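Local atomic coordinates of PA0821 (Pseudomonas aeruginosa, PDB entry 7DRG), a protein that is probably the immunity protein (antitoxin) of a type VI secretion system, protecting the bacterium from a putative VRR-NUC domain effector. Residues Leu38-Thr43 against Leu160-Leu165; Leu146-Pro151 against Ile167-Arg172. One frame throughout, in Å; residues are numbered along the deposited sequence.

In the fold
From the N terminus, the chain first lays down strand 34-46, which carries residues 38-43, and passes through helix 52-69 and several further strands before strand 144-151 pairs antiparallel with it. A short helix, 152-157, then leads into helix 161-173, which packs against both of these neighbouring strands. Contact 1 closes a long loop, with 116 residues between 38-43 and 160-165; contact 2 closes a short one, with 15 residues between 146-151 and 167-172. The segments alternate along the chain, so the two loops cross rather than nest. The centres of the two contacts lie about 7 Å apart, and the F162 and F148 rings join them between sheet and helix.

Contact 1. Residues Leu38-Thr43 against Leu160-Leu165; sequences LCLRGT and LDFLQL
L40 lies on the ring of F162, and this one pairing of a branched aliphatic chain with an aromatic face carries most of the contact. The CG of L40 stands 3.7 Å from the ring centroid and only 4° off the ring normal, so its C-H group is placed for a CH-pi interaction over the middle of the ring. CD2 leans toward the root of the phenyl group, 3.6 Å from F162 CG, while CD1 reaches toward CE1. Leucine suits this place because its fork at CG spreads two methyls across a flat surface. Its chi1 of 172° carries CG out from the strand, anti to the backbone N, and F162 leaves the helix in the same way; the two side chains meet obliquely between their backbones.

The far end of the ring meets the strand backbone. F162 CE2 comes within 3.4 Å of L40 O, and CZ approaches the C of R41 obliquely. The N of G42 lies at the ring edge, near its plane, 3.5 Å from CZ. Glycine fits this position because a CB there would point at the ring and come tightly against CZ. Phenylalanine is long enough to bridge strand and helix, whose short segments run almost parallel, 8° between their axes and 9.9 Å apart. The side chain of R41 sets out away from the helix, and its NH1 hydrogen-bonds OD1 of N185 on strand 182-186.

Strand 34-46 is paired here with strand 144-151: L40 and G42 form backbone hydrogen bonds with V150 and F148 respectively. F162 also touches V150 and the ring of F148, while Q155 of helix 152-157 packs against both L40 and F162, so the pair sits buried where helix 161-173 covers the two strands.

Contact 2. Residues Leu146-Pro151 against Ile167-Arg172; sequences LEFSVP and IDFARR
F169 turns its edge to the face of F148 in an edge-to-face aromatic pair, a link between helix 161-173 and strand 144-151 in this layer of helix on antiparallel sheet. The ring centroids are 4.7 Å apart and the planes meet at 58°, so the pair is inclined rather than strictly perpendicular. F169 CE2 stands 3.6 Å above the F148 plane, over its centre. With chi1 71°, CG of F148 sits between its backbone N and carbonyl carbon, and chi2 of -76° then turns the ring so that one face meets F169.

Aliphatic packing adds to the aromatic pair. L146, two residues earlier on the same side of the strand, brings CD2 to 3.8 Å from F169 CD2, and the two side chains cross at about a right angle. Large apolar residues suit this buried place; F169 also touches L44 of strand 34-46 and C61 of helix 52-69.

Polar interactions lie along the helix itself. R171 and D168, one turn apart, form a salt bridge, and R171 has a second partner in E360. The R171 NH2 to D168 OD1 distance is 2.7 Å, with the carboxylate oxygen close to the guanidinium plane.

Contact 1. Residues Leu38-Thr43 against Leu160-Leu165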
loop_
_atom_site.group_PDB
_atom_site.type_symbol
_atom_site.label_atom_id
_atom_site.label_comp_id
_atom_site.label_asym_id
_atom_site.label_seq_id
_atom_site.Cartn_x
_atom_site.Cartn_y
_atom_site.Cartn_z
ATOM N N LEU B 38 -11.839 -0.795 -10.409
ATOM C CA LEU B 38 -11.001 0.124 -11.193
ATOM C C LEU B 38 -11.677 0.359 -12.541
ATOM O O LEU B 38 -12.009 -0.582 -13.204
ATOM C CB LEU B 38 -9.597 -0.462 -11.355
ATOM C CG LEU B 38 -8.551 0.458 -11.973
ATOM C CD1 LEU B 38 -8.362 1.746 -11.196
ATOM C CD2 LEU B 38 -7.239 -0.261 -12.165
ATOM N N CYS B 39 -11.851 1.620 -12.882
ATOM C CA CYS B 39 -12.523 1.948 -14.128
ATOM C C CYS B 39 -11.947 3.248 -14.681
ATOM O O CYS B 39 -11.027 3.843 -14.109
ATOM C CB CYS B 39 -14.037 2.037 -13.906
ATOM S SG CYS B 39 -14.490 3.324 -12.729
ATOM N N LEU B 40 -12.479 3.668 -15.824
ATOM C CA LEU B 40 -12.130 4.944 -16.436
ATOM C C LEU B 40 -13.245 5.931 -16.106
ATOM O O LEU B 40 -14.354 5.818 -16.637
ATOM C CB LEU B 40 -11.955 4.777 -17.940
ATOM C CG LEU B 40 -11.772 6.041 -18.773
ATOM C CD1 LEU B 40 -10.635 6.886 -18.233
ATOM C CD2 LEU B 40 -11.512 5.636 -20.225
ATOM N N ARG B 41 -12.946 6.901 -15.247
ATOM C CA ARG B 41 -13.949 7.812 -14.714
ATOM C C ARG B 41 -13.629 9.248 -15.096
ATOM O O ARG B 41 -12.463 9.664 -15.079
ATOM C CB ARG B 41 -14.036 7.698 -13.190
ATOM C CG ARG B 41 -15.202 8.463 -12.566
ATOM C CD ARG B 41 -15.339 8.106 -11.075
ATOM N NE ARG B 41 -14.293 8.709 -10.250
ATOM C CZ ARG B 41 -14.069 8.338 -8.988
ATOM N NH1 ARG B 41 -14.799 7.370 -8.462
ATOM N NH2 ARG B 41 -13.129 8.925 -8.264
ATOM N N GLY B 42 -14.673 9.999 -15.430
ATOM C CA GLY B 42 -14.557 11.426 -15.682
ATOM C C GLY B 42 -15.365 12.200 -14.660
ATOM O O GLY B 42 -16.447 11.766 -14.258
ATOM N N THR B 43 -14.825 13.342 -14.241
ATOM C CA THR B 43 -15.420 14.195 -13.219
ATOM C C THR B 43 -15.466 15.624 -13.741
ATOM O O THR B 43 -14.433 16.167 -14.150
ATOM C CB THR B 43 -14.592 14.141 -11.936
ATOM O OG1 THR B 43 -14.513 12.788 -11.470
ATOM C CG2 THR B 43 -15.191 15.024 -10.865
ATOM N N LEU B 160 -12.169 5.438 -28.415
ATOM C CA LEU B 160 -12.605 6.813 -28.616
ATOM C C LEU B 160 -13.937 7.129 -27.949
ATOM O O LEU B 160 -14.336 8.298 -27.933
ATOM C CB LEU B 160 -12.701 7.134 -30.116
ATOM C CG LEU B 160 -11.395 6.939 -30.886
ATOM C CD1 LEU B 160 -11.579 7.400 -32.317
ATOM C CD2 LEU B 160 -10.248 7.693 -30.225
ATOM N N ASP B 161 -14.625 6.136 -27.381
ATOM C CA ASP B 161 -15.996 6.368 -26.922
ATOM C C ASP B 161 -16.043 7.232 -25.663
ATOM O O ASP B 161 -16.774 8.229 -25.615
ATOM C CB ASP B 161 -16.709 5.039 -26.677
ATOM C CG ASP B 161 -17.176 4.375 -27.957
ATOM O OD1 ASP B 161 -16.791 4.840 -29.056
ATOM O OD2 ASP B 161 -17.944 3.394 -27.860
ATOM N N PHE B 162 -15.304 6.846 -24.617
ATOM C CA PHE B 162 -15.297 7.654 -23.401
ATOM C C PHE B 162 -14.768 9.053 -23.688
ATOM O O PHE B 162 -15.328 10.052 -23.220
ATOM C CB PHE B 162 -14.463 6.970 -22.315
ATOM C CG PHE B 162 -14.295 7.794 -21.074
ATOM C CD1 PHE B 162 -13.306 8.761 -20.996
ATOM C CD2 PHE B 162 -15.136 7.616 -19.985
ATOM C CE1 PHE B 162 -13.156 9.539 -19.875
ATOM C CE2 PHE B 162 -14.983 8.389 -18.845
ATOM C CZ PHE B 162 -14.000 9.352 -18.791
ATOM N N LEU B 163 -13.681 9.140 -24.458
ATOM C CA LEU B 163 -13.124 10.437 -24.806
ATOM C C LEU B 163 -14.166 11.323 -25.488
ATOM O O LEU B 163 -14.307 12.502 -25.142
ATOM C CB LEU B 163 -11.904 10.220 -25.704
ATOM C CG LEU B 163 -11.251 11.437 -26.342
ATOM C CD1 LEU B 163 -10.778 12.398 -25.278
ATOM C CD2 LEU B 163 -10.091 10.969 -27.226
ATOM N N GLN B 164 -14.923 10.763 -26.436
ATOM C CA GLN B 164 -15.977 11.526 -27.097
ATOM C C GLN B 164 -17.029 12.006 -26.101
ATOM O O GLN B 164 -17.505 13.143 -26.190
ATOM C CB GLN B 164 -16.628 10.677 -28.191
ATOM C CG GLN B 164 -17.604 11.452 -29.057
ATOM C CD GLN B 164 -16.901 12.428 -29.983
ATOM O OE1 GLN B 164 -16.150 12.022 -30.877
ATOM N NE2 GLN B 164 -17.122 13.720 -29.765
ATOM N N LEU B 165 -17.404 11.154 -25.145
ATOM C CA LEU B 165 -18.363 11.571 -24.123
ATOM C C LEU B 165 -17.817 12.735 -23.309
ATOM O O LEU B 165 -18.529 13.711 -23.047
ATOM C CB LEU B 165 -18.713 10.402 -23.196
ATOM C CG LEU B 165 -19.451 9.196 -23.764
ATOM C CD1 LEU B 165 -19.642 8.158 -22.659
ATOM C CD2 LEU B 165 -20.792 9.603 -24.371
#

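Contact 2. Residues Leu146-Pro151 against Ile167-Arg172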
loop_
_atom_site.group_PDB
_atom_site.type_symbol
_atom_site.label_atom_id
_atom_site.label_comp_id
_atom_site.label_asym_id
_atom_site.label_seq_id
_atom_site.Cartn_x
_atom_site.Cartn_y
_atom_site.Cartn_z
ATOM N N LEU B 146 -20.855 16.273 -12.189
ATOM C CA LEU B 146 -21.226 15.099 -12.968
ATOM C C LEU B 146 -20.028 14.166 -13.001
ATOM O O LEU B 146 -18.934 14.582 -13.392
ATOM C CB LEU B 146 -21.623 15.469 -14.402
ATOM C CG LEU B 146 -21.810 14.290 -15.360
ATOM C CD1 LEU B 146 -22.928 13.363 -14.898
ATOM C CD2 LEU B 146 -22.105 14.779 -16.772
ATOM N N GLU B 147 -20.234 12.912 -12.608
ATOM C CA GLU B 147 -19.203 11.886 -12.714
ATOM C C GLU B 147 -19.753 10.720 -13.511
ATOM O O GLU B 147 -20.914 10.339 -13.346
ATOM C CB GLU B 147 -18.744 11.368 -11.346
ATOM C CG GLU B 147 -17.997 12.352 -10.500
ATOM C CD GLU B 147 -17.158 11.649 -9.449
ATOM O OE1 GLU B 147 -15.922 11.714 -9.551
ATOM O OE2 GLU B 147 -17.737 11.009 -8.536
ATOM N N PHE B 148 -18.920 10.142 -14.367
ATOM C CA PHE B 148 -19.381 9.020 -15.164
ATOM C C PHE B 148 -18.190 8.137 -15.486
ATOM O O PHE B 148 -17.042 8.583 -15.463
ATOM C CB PHE B 148 -20.092 9.491 -16.442
ATOM C CG PHE B 148 -19.173 10.095 -17.454
ATOM C CD1 PHE B 148 -18.672 11.369 -17.277
ATOM C CD2 PHE B 148 -18.792 9.374 -18.575
ATOM C CE1 PHE B 148 -17.807 11.926 -18.219
ATOM C CE2 PHE B 148 -17.927 9.920 -19.519
ATOM C CZ PHE B 148 -17.437 11.202 -19.332
ATOM N N SER B 149 -18.463 6.867 -15.761
ATOM C CA SER B 149 -17.349 5.961 -15.971
ATOM C C SER B 149 -17.750 4.811 -16.876
ATOM O O SER B 149 -18.924 4.453 -16.985
ATOM C CB SER B 149 -16.827 5.406 -14.640
ATOM O OG SER B 149 -17.745 4.473 -14.089
ATOM N N VAL B 150 -16.733 4.220 -17.499
ATOM C CA VAL B 150 -16.876 2.987 -18.270
ATOM C C VAL B 150 -15.813 2.000 -17.804
ATOM O O VAL B 150 -14.800 2.391 -17.201
ATOM C CB VAL B 150 -16.742 3.246 -19.789
ATOM C CG1 VAL B 150 -17.758 4.291 -20.273
ATOM C CG2 VAL B 150 -15.299 3.656 -20.138
ATOM N N PRO B 151 -16.000 0.710 -18.094
ATOM C CA PRO B 151 -14.988 -0.288 -17.726
ATOM C C PRO B 151 -13.713 -0.128 -18.533
ATOM O O PRO B 151 -13.714 0.384 -19.654
ATOM C CB PRO B 151 -15.666 -1.627 -18.049
ATOM C CG PRO B 151 -17.122 -1.319 -18.162
ATOM C CD PRO B 151 -17.226 0.089 -18.620
ATOM N N ILE B 167 -15.606 15.049 -24.004
ATOM C CA ILE B 167 -15.622 16.296 -24.761
ATOM C C ILE B 167 -17.054 16.771 -24.990
ATOM O O ILE B 167 -17.357 17.959 -24.835
ATOM C CB ILE B 167 -14.867 16.120 -26.089
ATOM C CG1 ILE B 167 -13.448 15.595 -25.849
ATOM C CG2 ILE B 167 -14.856 17.433 -26.860
ATOM C CD1 ILE B 167 -12.657 16.385 -24.844
ATOM N N ASP B 168 -17.950 15.861 -25.382
ATOM C CA ASP B 168 -19.341 16.240 -25.614
ATOM C C ASP B 168 -19.970 16.816 -24.355
ATOM O O ASP B 168 -20.708 17.807 -24.419
ATOM C CB ASP B 168 -20.154 15.039 -26.097
ATOM C CG ASP B 168 -19.889 14.698 -27.563
ATOM O OD1 ASP B 168 -19.118 15.421 -28.215
ATOM O OD2 ASP B 168 -20.445 13.693 -28.059
ATOM N N PHE B 169 -19.683 16.211 -23.197
ATOM C CA PHE B 169 -20.272 16.701 -21.952
ATOM C C PHE B 169 -19.691 18.057 -21.575
ATOM O O PHE B 169 -20.415 18.947 -21.110
ATOM C CB PHE B 169 -20.033 15.711 -20.797
ATOM C CG PHE B 169 -20.691 14.359 -20.959
ATOM C CD1 PHE B 169 -21.465 14.043 -22.059
ATOM C CD2 PHE B 169 -20.528 13.397 -19.963
ATOM C CE1 PHE B 169 -22.050 12.799 -22.186
ATOM C CE2 PHE B 169 -21.112 12.149 -20.082
ATOM C CZ PHE B 169 -21.878 11.848 -21.183
ATOM N N ALA B 170 -18.378 18.225 -21.748
ATOM C CA ALA B 170 -17.754 19.511 -21.463
ATOM C C ALA B 170 -18.372 20.603 -22.318
ATOM O O ALA B 170 -18.631 21.715 -21.840
ATOM C CB ALA B 170 -16.250 19.429 -21.715
ATOM N N ARG B 171 -18.617 20.288 -23.586
ATOM C CA ARG B 171 -19.181 21.255 -24.518
ATOM C C ARG B 171 -20.552 21.746 -24.057
ATOM O O ARG B 171 -20.859 22.939 -24.176
ATOM C CB ARG B 171 -19.255 20.612 -25.901
ATOM C CG ARG B 171 -19.553 21.538 -27.044
ATOM C CD ARG B 171 -18.773 21.078 -28.267
ATOM N NE ARG B 171 -18.806 19.623 -28.441
ATOM C CZ ARG B 171 -17.874 18.935 -29.093
ATOM N NH1 ARG B 171 -16.830 19.569 -29.618
ATOM N NH2 ARG B 171 -17.974 17.615 -29.214
ATOM N N ARG B 172 -21.369 20.858 -23.501
ATOM C CA ARG B 172 -22.730 21.272 -23.084
ATOM C C ARG B 172 -22.770 21.897 -21.691
ATOM O O ARG B 172 -23.646 22.691 -21.477
ATOM C CB ARG B 172 -23.705 20.117 -22.849
ATOM C CG ARG B 172 -23.589 18.921 -23.751
ATOM C CD ARG B 172 -24.881 18.157 -23.815
ATOM N NE ARG B 172 -24.882 17.470 -25.075
ATOM C CZ ARG B 172 -24.362 16.280 -25.261
ATOM N NH1 ARG B 172 -23.832 15.635 -24.249
ATOM N NH2 ARG B 172 -24.374 15.727 -26.448
#